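Local coordinates for peroxidase (Cellulomonas bogoriensis 69B4 = DSM 16987, PDB 6QZO), which binds heme b and is probably a dye-decolourising (DyP-type) peroxidase, oxidising substrates at the expense of hydrogen peroxide, at residues I48-L53 / L327-Q332; W174-F179 / M231-I236; G202-D207 / I255-R260. One frame throughout, in Å; residues are numbered along the deposited sequence.

Contact 1: residues I48-L53 / L327-Q332; sequences IALVAL and LFVTYQ. With HEM (protoporphyrin IX containing Fe), chain I.
The ring of Phe-328 lies between Thr-330 and the heme. On one face sits CG2 of Thr-330, 3.5 Å above the ring plane and offset toward the rim. Toward the other face comes pyrrole C of the heme. The meeting is at the outer corner of the ring: Phe-328 CE2 is 3.2 Å from HEM C3C and Phe-328 CZ is 3.3 Å from HEM C4C. The ring is tilted by about 32° against the porphyrin, so its far end carries most of the contact. CG stands anti to the backbone N (chi1 -164°), which sends the ring out toward the heme. Cut back to alanine, this position is likely to leave pyrrole C without the ring's apolar cover, and Thr-330 CG2 without the ring it rests on.

Leu-327 and Val-329 point to the other side of the strand. Leu-327 CD1 meets Ile-48 CG2 at 4.0 Å, the two side chains sliding past each other in opposite directions. Leu-50 CD2 lies 4.3 Å from Leu-327 CD1 and 4.4 Å from Val-329 CG2, touching both. The strands cross at 75°, with their axes 10.4 Å apart. Thr-330 OG1 donates to Gln-332 OE1 (2.8 Å) on a lone pair in the carbonyl plane. Tyr-331 OH is bonded to Gln-146, in the same sheet as Ile-48.

The close contacts between the two segments are between methyl groups. They are buried and non-directional. They join two four-stranded antiparallel sheets, one in each family half, consistent with the paired ferredoxin-like halves of DyP-type peroxidases, while Phe-328, between Leu-327 and Val-329, presents an apolar face to the cofactor.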
loop_
_atom_site.group_PDB
_atom_site.type_symbol
_atom_site.label_atom_id
_atom_site.label_comp_id
_atom_site.label_asym_id
_atom_site.label_seq_id
_atom_site.Cartn_x
_atom_site.Cartn_y
_atom_site.Cartn_z
ATOM N N ILE A 48 6.091 4.474 -3.421
ATOM C CA ILE A 48 7.517 4.057 -3.324
ATOM C C ILE A 48 7.612 2.632 -2.776
ATOM O O ILE A 48 6.868 2.289 -1.842
ATOM C CB ILE A 48 8.329 5.007 -2.424
ATOM C CG1 ILE A 48 9.821 4.732 -2.550
ATOM C CG2 ILE A 48 7.865 4.947 -0.970
ATOM C CD1 ILE A 48 10.678 5.894 -2.088
ATOM N N ALA A 49 8.538 1.857 -3.333
ATOM C CA ALA A 49 9.048 0.608 -2.730
ATOM C C ALA A 49 10.567 0.696 -2.791
ATOM O O ALA A 49 11.084 0.821 -3.900
ATOM C CB ALA A 49 8.519 -0.598 -3.461
ATOM N N LEU A 50 11.236 0.750 -1.640
ATOM C CA LEU A 50 12.699 0.578 -1.575
ATOM C C LEU A 50 12.968 -0.913 -1.389
ATOM O O LEU A 50 12.557 -1.458 -0.335
ATOM C CB LEU A 50 13.241 1.355 -0.381
ATOM C CG LEU A 50 13.303 2.870 -0.412
ATOM C CD1 LEU A 50 14.240 3.372 -1.465
ATOM C CD2 LEU A 50 11.956 3.546 -0.527
ATOM N N VAL A 51 13.588 -1.534 -2.393
ATOM C CA VAL A 51 13.980 -2.964 -2.358
ATOM C C VAL A 51 15.496 -3.064 -2.156
ATOM O O VAL A 51 16.240 -2.773 -3.103
ATOM C CB VAL A 51 13.521 -3.702 -3.627
ATOM C CG1 VAL A 51 13.777 -5.194 -3.514
ATOM C CG2 VAL A 51 12.044 -3.439 -3.924
ATOM N N ALA A 52 15.916 -3.424 -0.947
ATOM C CA ALA A 52 17.304 -3.768 -0.607
ATOM C C ALA A 52 17.546 -5.228 -0.971
ATOM O O ALA A 52 16.722 -6.089 -0.590
ATOM C CB ALA A 52 17.576 -3.520 0.860
ATOM N N LEU A 53 18.644 -5.493 -1.681
ATOM C CA LEU A 53 19.051 -6.870 -2.026
ATOM C C LEU A 53 20.457 -7.101 -1.486
ATOM O O LEU A 53 21.195 -6.119 -1.313
ATOM C CB LEU A 53 18.965 -7.070 -3.542
ATOM C CG LEU A 53 17.571 -6.839 -4.145
ATOM C CD1 LEU A 53 17.467 -5.457 -4.770
ATOM C CD2 LEU A 53 17.243 -7.907 -5.177
ATOM N N LEU A 327 9.084 6.882 6.056
ATOM C CA LEU A 327 10.206 6.413 5.217
ATOM C C LEU A 327 11.040 7.644 4.923
ATOM O O LEU A 327 10.726 8.341 3.960
ATOM C CB LEU A 327 9.715 5.801 3.905
ATOM C CG LEU A 327 9.035 4.445 3.993
ATOM C CD1 LEU A 327 9.070 3.738 2.638
ATOM C CD2 LEU A 327 9.666 3.558 5.060
ATOM N N PHE A 328 12.009 7.911 5.780
ATOM C CA PHE A 328 12.850 9.127 5.683
ATOM C C PHE A 328 14.001 8.828 4.729
ATOM O O PHE A 328 15.002 8.210 5.160
ATOM C CB PHE A 328 13.325 9.546 7.068
ATOM C CG PHE A 328 13.838 10.953 7.098
ATOM C CD1 PHE A 328 13.040 11.999 6.670
ATOM C CD2 PHE A 328 15.107 11.231 7.553
ATOM C CE1 PHE A 328 13.488 13.299 6.725
ATOM C CE2 PHE A 328 15.576 12.532 7.575
ATOM C CZ PHE A 328 14.769 13.556 7.160
ATOM N N VAL A 329 13.836 9.224 3.468
ATOM C CA VAL A 329 14.855 9.064 2.390
ATOM C C VAL A 329 15.469 10.441 2.155
ATOM O O VAL A 329 14.696 11.382 1.911
ATOM C CB VAL A 329 14.208 8.519 1.103
ATOM C CG1 VAL A 329 15.242 8.275 0.007
ATOM C CG2 VAL A 329 13.405 7.250 1.362
ATOM N N THR A 330 16.795 10.576 2.262
ATOM C CA THR A 330 17.521 11.848 1.972
ATOM C C THR A 330 18.622 11.592 0.938
ATOM O O THR A 330 19.180 10.493 0.922
ATOM C CB THR A 330 18.096 12.496 3.235
ATOM O OG1 THR A 330 19.224 11.726 3.649
ATOM C CG2 THR A 330 17.097 12.589 4.371
ATOM N N TYR A 331 18.884 12.595 0.107
ATOM C CA TYR A 331 19.968 12.627 -0.903
ATOM C C TYR A 331 20.858 13.848 -0.653
ATOM O O TYR A 331 20.330 14.942 -0.407
ATOM C CB TYR A 331 19.392 12.673 -2.312
ATOM C CG TYR A 331 18.621 11.441 -2.702
ATOM C CD1 TYR A 331 19.275 10.296 -3.119
ATOM C CD2 TYR A 331 17.239 11.432 -2.680
ATOM C CE1 TYR A 331 18.579 9.161 -3.478
ATOM C CE2 TYR A 331 16.526 10.304 -3.024
ATOM C CZ TYR A 331 17.200 9.162 -3.428
ATOM O OH TYR A 331 16.500 8.054 -3.819
ATOM N N GLN A 332 22.174 13.646 -0.715
ATOM C CA GLN A 332 23.202 14.693 -0.449
ATOM C C GLN A 332 24.534 14.262 -1.081
ATOM O O GLN A 332 24.725 13.040 -1.279
ATOM C CB GLN A 332 23.306 14.923 1.061
ATOM C CG GLN A 332 23.611 13.669 1.870
ATOM C CD GLN A 332 22.393 12.813 2.130
ATOM O OE1 GLN A 332 21.372 13.280 2.636
ATOM N NE2 GLN A 332 22.499 11.541 1.801
HETATM C CHA HEM I . 11.576 19.662 9.026
HETATM C CHB HEM I . 8.792 16.061 10.588
HETATM C CHC HEM I . 12.713 13.301 11.176
HETATM C CHD HEM I . 15.451 16.756 9.225
HETATM C C1A HEM I . 10.497 18.924 9.429
HETATM C C2A HEM I . 9.174 19.438 9.558
HETATM C C3A HEM I . 8.398 18.421 10.013
HETATM C C4A HEM I . 9.226 17.284 10.132
HETATM C CMA HEM I . 6.914 18.463 10.324
HETATM C CAA HEM I . 8.716 20.863 9.304
HETATM C CBA HEM I . 8.277 21.121 7.862
HETATM C CGA HEM I . 9.478 21.137 6.974
HETATM O O1A HEM I . 9.800 20.049 6.421
HETATM O O2A HEM I . 10.132 22.207 6.815
HETATM C C1B HEM I . 9.649 15.008 10.884
HETATM C C2B HEM I . 9.171 13.779 11.413
HETATM C C3B HEM I . 10.276 12.982 11.592
HETATM C C4B HEM I . 11.419 13.794 11.154
HETATM C CMB HEM I . 7.713 13.428 11.699
HETATM C CAB HEM I . 10.393 11.579 12.036
HETATM C CBB HEM I . 9.359 10.745 12.137
HETATM C C1C HEM I . 13.806 13.981 10.690
HETATM C C2C HEM I . 15.103 13.472 10.691
HETATM C C3C HEM I . 15.924 14.431 10.145
HETATM C C4C HEM I . 15.080 15.559 9.798
HETATM C CMC HEM I . 15.594 12.140 11.188
HETATM C CAC HEM I . 17.365 14.080 10.044
HETATM C CBC HEM I . 18.307 14.836 9.550
HETATM C C1D HEM I . 14.577 17.843 9.020
HETATM C C2D HEM I . 15.033 19.118 8.436
HETATM C C3D HEM I . 13.963 19.934 8.398
HETATM C C4D HEM I . 12.856 19.135 8.951
HETATM C CMD HEM I . 16.422 19.531 7.981
HETATM C CAD HEM I . 13.931 21.376 7.879
HETATM C CBD HEM I . 14.247 22.372 9.015
HETATM C CGD HEM I . 14.298 23.841 8.610
HETATM O O1D HEM I . 15.311 24.312 8.051
HETATM O O2D HEM I . 13.340 24.626 8.860
HETATM N NA HEM I . 10.511 17.607 9.783
HETATM N NB HEM I . 10.976 14.977 10.753
HETATM N NC HEM I . 13.791 15.238 10.162
HETATM N ND HEM I . 13.270 17.914 9.306
HETATM FE FE HEM I . 12.174 16.558 10.039
#

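Contact 2: residues W174-F179 / M231-I236; sequences WVQRGF and MVVRRI. With HEM (protoporphyrin IX containing Fe), chain I.
Gln-176 and Arg-235 carry this contact. Arg-235 NH1 donates to Gln-176 OE1 over 3.2 Å, and the bond is nearly straight (168° at the hydrogen). The acceptor lies in the guanidinium plane, at its edge. The donor, however, is tilted out of the carbonyl plane, and the amide and guanidinium planes stand 69° apart. OE1 also lies against the aliphatic stem of the arginine, 3.2 Å from Arg-235 CG. CG of Arg-235 is anti to the backbone N (chi1 -165°) and the chain runs extended to NE, so stem and NH1 both pass the same oxygen. The other end of the amide, Gln-176 NE2, meets Val-233 CG1 at 3.8 Å.

Two waters extend the link. One accepts from Gln-176 NE2 (3.2 Å) and donates to Val-233 O, so both ends of the amide are bonded. The second accepts from Arg-235 NH1 and from Arg-177 N, each at 2.9 Å. It too lies in the guanidinium plane, so NH1 is held by two partners.

Further out, Trp-174 offers a ring face to Gln-176 NE2, which sits 3.4 Å above it toward the rim. Tyr-312 and Trp-138 make cation-pi contacts with Arg-235. Next along the strand, Ile-236 CD1 touches the heme methyl CMC at 3.5 Å.

The contact is a polar link beside the apolar packing of Leu-50, Leu-327 and Met-231. It joins the antiparallel sheets of the two halves, as expected for the dimeric alpha+beta barrel clan. Strand 170-179 is the outermost strand of its sheet within the chain, beside strand 47-55. Strand 229-238 is an inner strand, between 323-332 and 356-366.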
loop_
_atom_site.group_PDB
_atom_site.type_symbol
_atom_site.label_atom_id
_atom_site.label_comp_id
_atom_site.label_asym_id
_atom_site.label_seq_id
_atom_site.Cartn_x
_atom_site.Cartn_y
_atom_site.Cartn_z
ATOM N N TRP A 174 15.201 -6.614 2.401
ATOM C CA TRP A 174 13.962 -5.955 2.881
ATOM C C TRP A 174 13.315 -5.168 1.749
ATOM O O TRP A 174 13.984 -4.887 0.723
ATOM C CB TRP A 174 14.215 -5.072 4.109
ATOM C CG TRP A 174 15.361 -4.095 4.056
ATOM C CD1 TRP A 174 16.525 -4.199 4.766
ATOM C CD2 TRP A 174 15.428 -2.823 3.377
ATOM N NE1 TRP A 174 17.316 -3.110 4.553
ATOM C CE2 TRP A 174 16.677 -2.246 3.707
ATOM C CE3 TRP A 174 14.592 -2.125 2.501
ATOM C CZ2 TRP A 174 17.100 -1.017 3.189
ATOM C CZ3 TRP A 174 15.004 -0.903 2.001
ATOM C CH2 TRP A 174 16.243 -0.356 2.340
ATOM N N VAL A 175 12.038 -4.865 1.945
ATOM C CA VAL A 175 11.198 -3.975 1.091
ATOM C C VAL A 175 10.430 -3.057 2.030
ATOM O O VAL A 175 9.721 -3.573 2.910
ATOM C CB VAL A 175 10.225 -4.771 0.212
ATOM C CG1 VAL A 175 9.458 -3.866 -0.729
ATOM C CG2 VAL A 175 10.919 -5.883 -0.553
ATOM N N GLN A 176 10.602 -1.749 1.852
ATOM C CA GLN A 176 9.872 -0.701 2.595
ATOM C C GLN A 176 8.956 -0.010 1.590
ATOM O O GLN A 176 9.455 0.462 0.568
ATOM C CB GLN A 176 10.866 0.254 3.254
ATOM C CG GLN A 176 11.759 -0.451 4.272
ATOM C CD GLN A 176 12.578 0.536 5.072
ATOM O OE1 GLN A 176 12.046 1.407 5.758
ATOM N NE2 GLN A 176 13.894 0.410 4.978
ATOM N N ARG A 177 7.653 0.001 1.872
ATOM C CA ARG A 177 6.597 0.544 0.994
ATOM C C ARG A 177 6.077 1.814 1.656
ATOM O O ARG A 177 5.955 1.839 2.893
ATOM C CB ARG A 177 5.489 -0.501 0.802
ATOM C CG ARG A 177 6.029 -1.903 0.548
ATOM C CD ARG A 177 4.911 -2.928 0.362
ATOM N NE ARG A 177 5.395 -4.165 -0.191
ATOM C CZ ARG A 177 5.746 -4.356 -1.456
ATOM N NH1 ARG A 177 5.747 -3.350 -2.327
ATOM N NH2 ARG A 177 6.159 -5.563 -1.817
ATOM N N GLY A 178 5.804 2.843 0.865
ATOM C CA GLY A 178 5.274 4.109 1.389
ATOM C C GLY A 178 4.374 4.782 0.376
ATOM O O GLY A 178 4.316 4.296 -0.790
ATOM N N PHE A 179 3.738 5.880 0.800
ATOM C CA PHE A 179 2.691 6.578 0.029
ATOM C C PHE A 179 2.608 8.051 0.429
ATOM O O PHE A 179 3.001 8.447 1.557
ATOM C CB PHE A 179 1.333 5.911 0.246
ATOM C CG PHE A 179 0.876 5.828 1.679
ATOM C CD1 PHE A 179 0.175 6.874 2.262
ATOM C CD2 PHE A 179 1.122 4.696 2.436
ATOM C CE1 PHE A 179 -0.262 6.795 3.572
ATOM C CE2 PHE A 179 0.677 4.617 3.746
ATOM C CZ PHE A 179 -0.012 5.665 4.314
ATOM N N MET A 231 22.605 8.370 -0.646
ATOM C CA MET A 231 21.210 8.114 -0.236
ATOM C C MET A 231 21.227 7.572 1.190
ATOM O O MET A 231 21.988 6.635 1.446
ATOM C CB MET A 231 20.561 7.098 -1.172
ATOM C CG MET A 231 19.216 6.595 -0.686
ATOM S SD MET A 231 18.584 5.406 -1.908
ATOM C CE MET A 231 17.270 4.664 -0.960
ATOM N N VAL A 232 20.433 8.184 2.068
ATOM C CA VAL A 232 20.142 7.680 3.441
ATOM C C VAL A 232 18.677 7.242 3.468
ATOM O O VAL A 232 17.833 8.012 2.992
ATOM C CB VAL A 232 20.413 8.756 4.501
ATOM C CG1 VAL A 232 19.842 8.370 5.854
ATOM C CG2 VAL A 232 21.892 9.067 4.604
ATOM N N VAL A 233 18.416 6.053 4.014
ATOM C CA VAL A 233 17.058 5.562 4.354
ATOM C C VAL A 233 17.017 5.290 5.853
ATOM O O VAL A 233 17.679 4.330 6.287
ATOM C CB VAL A 233 16.696 4.300 3.556
ATOM C CG1 VAL A 233 15.310 3.784 3.880
ATOM C CG2 VAL A 233 16.813 4.554 2.069
ATOM N N ARG A 234 16.289 6.134 6.594
ATOM C CA ARG A 234 15.886 5.875 7.994
ATOM C C ARG A 234 14.399 5.513 7.998
ATOM O O ARG A 234 13.577 6.323 7.509
ATOM C CB ARG A 234 16.115 7.103 8.870
ATOM C CG ARG A 234 17.535 7.634 8.854
ATOM C CD ARG A 234 18.471 6.873 9.763
ATOM N NE ARG A 234 18.418 7.296 11.135
ATOM C CZ ARG A 234 19.208 6.850 12.101
ATOM N NH1 ARG A 234 20.101 5.896 11.878
ATOM N NH2 ARG A 234 19.056 7.364 13.306
ATOM N N ARG A 235 14.077 4.324 8.484
ATOM C CA ARG A 235 12.695 3.919 8.835
ATOM C C ARG A 235 12.434 4.475 10.231
ATOM O O ARG A 235 13.097 4.004 11.184
ATOM C CB ARG A 235 12.567 2.397 8.804
ATOM C CG ARG A 235 11.134 1.898 8.787
ATOM C CD ARG A 235 11.071 0.390 8.799
ATOM N NE ARG A 235 9.719 -0.136 8.864
ATOM C CZ ARG A 235 8.857 -0.195 7.854
ATOM N NH1 ARG A 235 9.168 0.281 6.659
ATOM N NH2 ARG A 235 7.660 -0.732 8.034
ATOM N N ILE A 236 11.579 5.488 10.352
ATOM C CA ILE A 236 11.377 6.188 11.654
ATOM C C ILE A 236 9.927 5.965 12.074
ATOM O O ILE A 236 9.023 6.493 11.409
ATOM C CB ILE A 236 11.760 7.682 11.601
ATOM C CG1 ILE A 236 13.099 7.903 10.895
ATOM C CG2 ILE A 236 11.788 8.254 13.009
ATOM C CD1 ILE A 236 13.461 9.368 10.731
HETATM C CHA HEM I . 11.576 19.662 9.026
HETATM C CHB HEM I . 8.792 16.061 10.588
HETATM C CHC HEM I . 12.713 13.301 11.176
HETATM C CHD HEM I . 15.451 16.756 9.225
HETATM C C1A HEM I . 10.497 18.924 9.429
HETATM C C2A HEM I . 9.174 19.438 9.558
HETATM C C3A HEM I . 8.398 18.421 10.013
HETATM C C4A HEM I . 9.226 17.284 10.132
HETATM C CMA HEM I . 6.914 18.463 10.324
HETATM C CAA HEM I . 8.716 20.863 9.304
HETATM C CBA HEM I . 8.277 21.121 7.862
HETATM C CGA HEM I . 9.478 21.137 6.974
HETATM O O1A HEM I . 9.800 20.049 6.421
HETATM O O2A HEM I . 10.132 22.207 6.815
HETATM C C1B HEM I . 9.649 15.008 10.884
HETATM C C2B HEM I . 9.171 13.779 11.413
HETATM C C3B HEM I . 10.276 12.982 11.592
HETATM C C4B HEM I . 11.419 13.794 11.154
HETATM C CMB HEM I . 7.713 13.428 11.699
HETATM C CAB HEM I . 10.393 11.579 12.036
HETATM C CBB HEM I . 9.359 10.745 12.137
HETATM C C1C HEM I . 13.806 13.981 10.690
HETATM C C2C HEM I . 15.103 13.472 10.691
HETATM C C3C HEM I . 15.924 14.431 10.145
HETATM C C4C HEM I . 15.080 15.559 9.798
HETATM C CMC HEM I . 15.594 12.140 11.188
HETATM C CAC HEM I . 17.365 14.080 10.044
HETATM C CBC HEM I . 18.307 14.836 9.550
HETATM C C1D HEM I . 14.577 17.843 9.020
HETATM C C2D HEM I . 15.033 19.118 8.436
HETATM C C3D HEM I . 13.963 19.934 8.398
HETATM C C4D HEM I . 12.856 19.135 8.951
HETATM C CMD HEM I . 16.422 19.531 7.981
HETATM C CAD HEM I . 13.931 21.376 7.879
HETATM C CBD HEM I . 14.247 22.372 9.015
HETATM C CGD HEM I . 14.298 23.841 8.610
HETATM O O1D HEM I . 15.311 24.312 8.051
HETATM O O2D HEM I . 13.340 24.626 8.860
HETATM N NA HEM I . 10.511 17.607 9.783
HETATM N NB HEM I . 10.976 14.977 10.753
HETATM N NC HEM I . 13.791 15.238 10.162
HETATM N ND HEM I . 13.270 17.914 9.306
HETATM FE FE HEM I . 12.174 16.558 10.039
HETATM O O HOH W 1 15.913 1.762 7.014
HETATM O O HOH W 2 7.237 -0.537 4.708
#

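Contact 3: residues G202-D207 / I255-R260; sequences GTANLD and IGRTLR. With HEM (protoporphyrin IX containing Fe), chain I.
Thr-203 rests its methyl group on the guanidinium of Arg-257. CG2 of Thr-203 lies 3.5 Å from Arg-257 NH2, over one face of the group. The threonine holds OG1 beside its own backbone N (chi1 -57°), which swings CG2 toward the arginine and leaves OG1 to bond Glu-270. The extended start of Arg-257 carries CD to the propionate arm, 3.8 Å from HEM CAA. A sharp bend (chi3 88°) then turns NE and the guanidinium toward Thr-203 and the carboxylate. NH1 of Arg-257 is 4.0 Å from HEM O2A, so its charge probably steadies the propionate without a direct bond. NE is tied to Gly-262 O, which restrains the head.

Backbone amides grip that same carboxylate. Gly-202 N donates to HEM O1A (2.9 Å) and Ala-204 N to HEM O2A (3.0 Å), both nearly straight. Gly-202 has a positive phi, where a side chain would jam against the preceding carbonyl O, so glycine fits. Ala-204 CB packs near the second propionate, 3.4 Å from HEM O2D. Ile-255 CG2 touches the heme methyl CMA. The two loops form part of the propionate-binding end of the DyP-type heme pocket.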
loop_
_atom_site.group_PDB
_atom_site.type_symbol
_atom_site.label_atom_id
_atom_site.label_comp_id
_atom_site.label_asym_id
_atom_site.label_seq_id
_atom_site.Cartn_x
_atom_site.Cartn_y
_atom_site.Cartn_z
ATOM N N GLY A 202 8.154 18.986 4.272
ATOM C CA GLY A 202 8.873 19.256 3.010
ATOM C C GLY A 202 9.034 20.731 2.700
ATOM O O GLY A 202 9.602 21.062 1.649
ATOM N N THR A 203 8.597 21.597 3.609
ATOM C CA THR A 203 8.528 23.069 3.419
ATOM C C THR A 203 9.929 23.653 3.196
ATOM O O THR A 203 10.131 24.304 2.165
ATOM C CB THR A 203 7.837 23.703 4.625
ATOM O OG1 THR A 203 6.549 23.086 4.726
ATOM C CG2 THR A 203 7.717 25.200 4.506
ATOM N N ALA A 204 10.837 23.486 4.161
ATOM C CA ALA A 204 12.216 24.042 4.141
ATOM C C ALA A 204 13.188 22.958 3.665
ATOM O O ALA A 204 13.949 22.434 4.491
ATOM C CB ALA A 204 12.589 24.561 5.510
ATOM N N ASN A 205 13.114 22.609 2.382
ATOM C CA ASN A 205 13.938 21.538 1.755
ATOM C C ASN A 205 15.097 22.197 0.993
ATOM O O ASN A 205 15.012 23.404 0.680
ATOM C CB ASN A 205 13.080 20.641 0.855
ATOM C CG ASN A 205 13.551 19.202 0.806
ATOM O OD1 ASN A 205 14.665 18.887 1.223
ATOM N ND2 ASN A 205 12.698 18.316 0.319
ATOM N N LEU A 206 16.144 21.421 0.714
ATOM C CA LEU A 206 17.240 21.796 -0.211
ATOM C C LEU A 206 16.627 22.088 -1.582
ATOM O O LEU A 206 15.807 21.272 -2.049
ATOM C CB LEU A 206 18.246 20.644 -0.282
ATOM C CG LEU A 206 19.353 20.796 -1.320
ATOM C CD1 LEU A 206 20.069 22.130 -1.138
ATOM C CD2 LEU A 206 20.347 19.644 -1.233
ATOM N N ASP A 207 16.973 23.231 -2.171
ATOM C CA ASP A 207 16.643 23.570 -3.580
ATOM C C ASP A 207 17.828 23.198 -4.463
ATOM O O ASP A 207 18.821 23.919 -4.519
ATOM C CB ASP A 207 16.299 25.049 -3.760
ATOM C CG ASP A 207 15.752 25.371 -5.135
ATOM O OD1 ASP A 207 15.844 24.501 -6.026
ATOM O OD2 ASP A 207 15.219 26.478 -5.299
ATOM N N ILE A 255 7.408 20.813 16.951
ATOM C CA ILE A 255 7.960 21.020 15.582
ATOM C C ILE A 255 8.467 22.456 15.427
ATOM O O ILE A 255 9.527 22.623 14.810
ATOM C CB ILE A 255 6.893 20.675 14.527
ATOM C CG1 ILE A 255 6.507 19.196 14.592
ATOM C CG2 ILE A 255 7.345 21.088 13.124
ATOM C CD1 ILE A 255 7.640 18.234 14.343
ATOM N N GLY A 256 7.705 23.431 15.930
ATOM C CA GLY A 256 7.915 24.877 15.732
ATOM C C GLY A 256 7.057 25.434 14.603
ATOM O O GLY A 256 7.299 26.584 14.217
ATOM N N ARG A 257 6.087 24.657 14.094
ATOM C CA ARG A 257 5.144 25.087 13.024
ATOM C C ARG A 257 3.717 24.605 13.338
ATOM O O ARG A 257 3.564 23.581 14.037
ATOM C CB ARG A 257 5.596 24.562 11.654
ATOM C CG ARG A 257 7.046 24.873 11.315
ATOM C CD ARG A 257 7.471 24.343 9.963
ATOM N NE ARG A 257 7.141 25.387 9.018
ATOM C CZ ARG A 257 7.983 26.083 8.269
ATOM N NH1 ARG A 257 9.281 25.832 8.261
ATOM N NH2 ARG A 257 7.482 27.034 7.497
ATOM N N THR A 258 2.704 25.297 12.815
ATOM C CA THR A 258 1.268 25.012 13.093
ATOM C C THR A 258 0.818 23.834 12.237
ATOM O O THR A 258 1.440 23.601 11.175
ATOM C CB THR A 258 0.367 26.229 12.861
ATOM O OG1 THR A 258 0.387 26.502 11.461
ATOM C CG2 THR A 258 0.808 27.446 13.645
ATOM N N LEU A 259 -0.212 23.113 12.675
ATOM C CA LEU A 259 -0.696 21.903 11.960
ATOM C C LEU A 259 -1.625 22.319 10.823
ATOM O O LEU A 259 -1.544 21.699 9.741
ATOM C CB LEU A 259 -1.357 20.959 12.966
ATOM C CG LEU A 259 -0.347 20.245 13.861
ATOM C CD1 LEU A 259 -1.001 19.734 15.138
ATOM C CD2 LEU A 259 0.328 19.111 13.092
ATOM N N ARG A 260 -2.421 23.367 11.028
ATOM C CA ARG A 260 -3.430 23.796 10.032
ATOM C C ARG A 260 -2.691 24.313 8.796
ATOM O O ARG A 260 -2.785 23.646 7.759
ATOM C CB ARG A 260 -4.390 24.831 10.623
ATOM C CG ARG A 260 -5.605 25.105 9.744
ATOM C CD ARG A 260 -6.552 26.136 10.342
ATOM N NE ARG A 260 -6.475 27.530 9.871
ATOM C CZ ARG A 260 -5.712 28.489 10.405
ATOM N NH1 ARG A 260 -4.894 28.219 11.410
ATOM N NH2 ARG A 260 -5.756 29.716 9.907
HETATM C CHA HEM I . 11.576 19.662 9.026
HETATM C CHB HEM I . 8.792 16.061 10.588
HETATM C CHC HEM I . 12.713 13.301 11.176
HETATM C CHD HEM I . 15.451 16.756 9.225
HETATM C C1A HEM I . 10.497 18.924 9.429
HETATM C C2A HEM I . 9.174 19.438 9.558
HETATM C C3A HEM I . 8.398 18.421 10.013
HETATM C C4A HEM I . 9.226 17.284 10.132
HETATM C CMA HEM I . 6.914 18.463 10.324
HETATM C CAA HEM I . 8.716 20.863 9.304
HETATM C CBA HEM I . 8.277 21.121 7.862
HETATM C CGA HEM I . 9.478 21.137 6.974
HETATM O O1A HEM I . 9.800 20.049 6.421
HETATM O O2A HEM I . 10.132 22.207 6.815
HETATM C C1B HEM I . 9.649 15.008 10.884
HETATM C C2B HEM I . 9.171 13.779 11.413
HETATM C C3B HEM I . 10.276 12.982 11.592
HETATM C C4B HEM I . 11.419 13.794 11.154
HETATM C CMB HEM I . 7.713 13.428 11.699
HETATM C CAB HEM I . 10.393 11.579 12.036
HETATM C CBB HEM I . 9.359 10.745 12.137
HETATM C C1C HEM I . 13.806 13.981 10.690
HETATM C C2C HEM I . 15.103 13.472 10.691
HETATM C C3C HEM I . 15.924 14.431 10.145
HETATM C C4C HEM I . 15.080 15.559 9.798
HETATM C CMC HEM I . 15.594 12.140 11.188
HETATM C CAC HEM I . 17.365 14.080 10.044
HETATM C CBC HEM I . 18.307 14.836 9.550
HETATM C C1D HEM I . 14.577 17.843 9.020
HETATM C C2D HEM I . 15.033 19.118 8.436
HETATM C C3D HEM I . 13.963 19.934 8.398
HETATM C C4D HEM I . 12.856 19.135 8.951
HETATM C CMD HEM I . 16.422 19.531 7.981
HETATM C CAD HEM I . 13.931 21.376 7.879
HETATM C CBD HEM I . 14.247 22.372 9.015
HETATM C CGD HEM I . 14.298 23.841 8.610
HETATM O O1D HEM I . 15.311 24.312 8.051
HETATM O O2D HEM I . 13.340 24.626 8.860
HETATM N NA HEM I . 10.511 17.607 9.783
HETATM N NB HEM I . 10.976 14.977 10.753
HETATM N NC HEM I . 13.791 15.238 10.162
HETATM N ND HEM I . 13.270 17.914 9.306
HETATM FE FE HEM I . 12.174 16.558 10.039
#

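In the fold
Contacts 1 and 2 belong to one interface. Their centres are 5 Å apart, and they pack strands 47-55 and 170-179 of one sheet against 323-332 and 229-238 of the other. Leu-50 CD1 meets Met-231 CE at 3.3 Å, and Leu-327 CD2 meets Gln-176 OE1 at the same distance. Contact 3 lies apart, its centre about 21 Å from either. Its nearest atoms are about 5 Å from contact 1 and 11 Å from contact 2. The heme joins all three: Phe-328 meets pyrrole C, Ile-236 the adjoining methyl and vinyl groups, while the loops of contact 3 hold a propionate. Arg-307, bonded to the heme, and His-292, the axial iron ligand, complete the site.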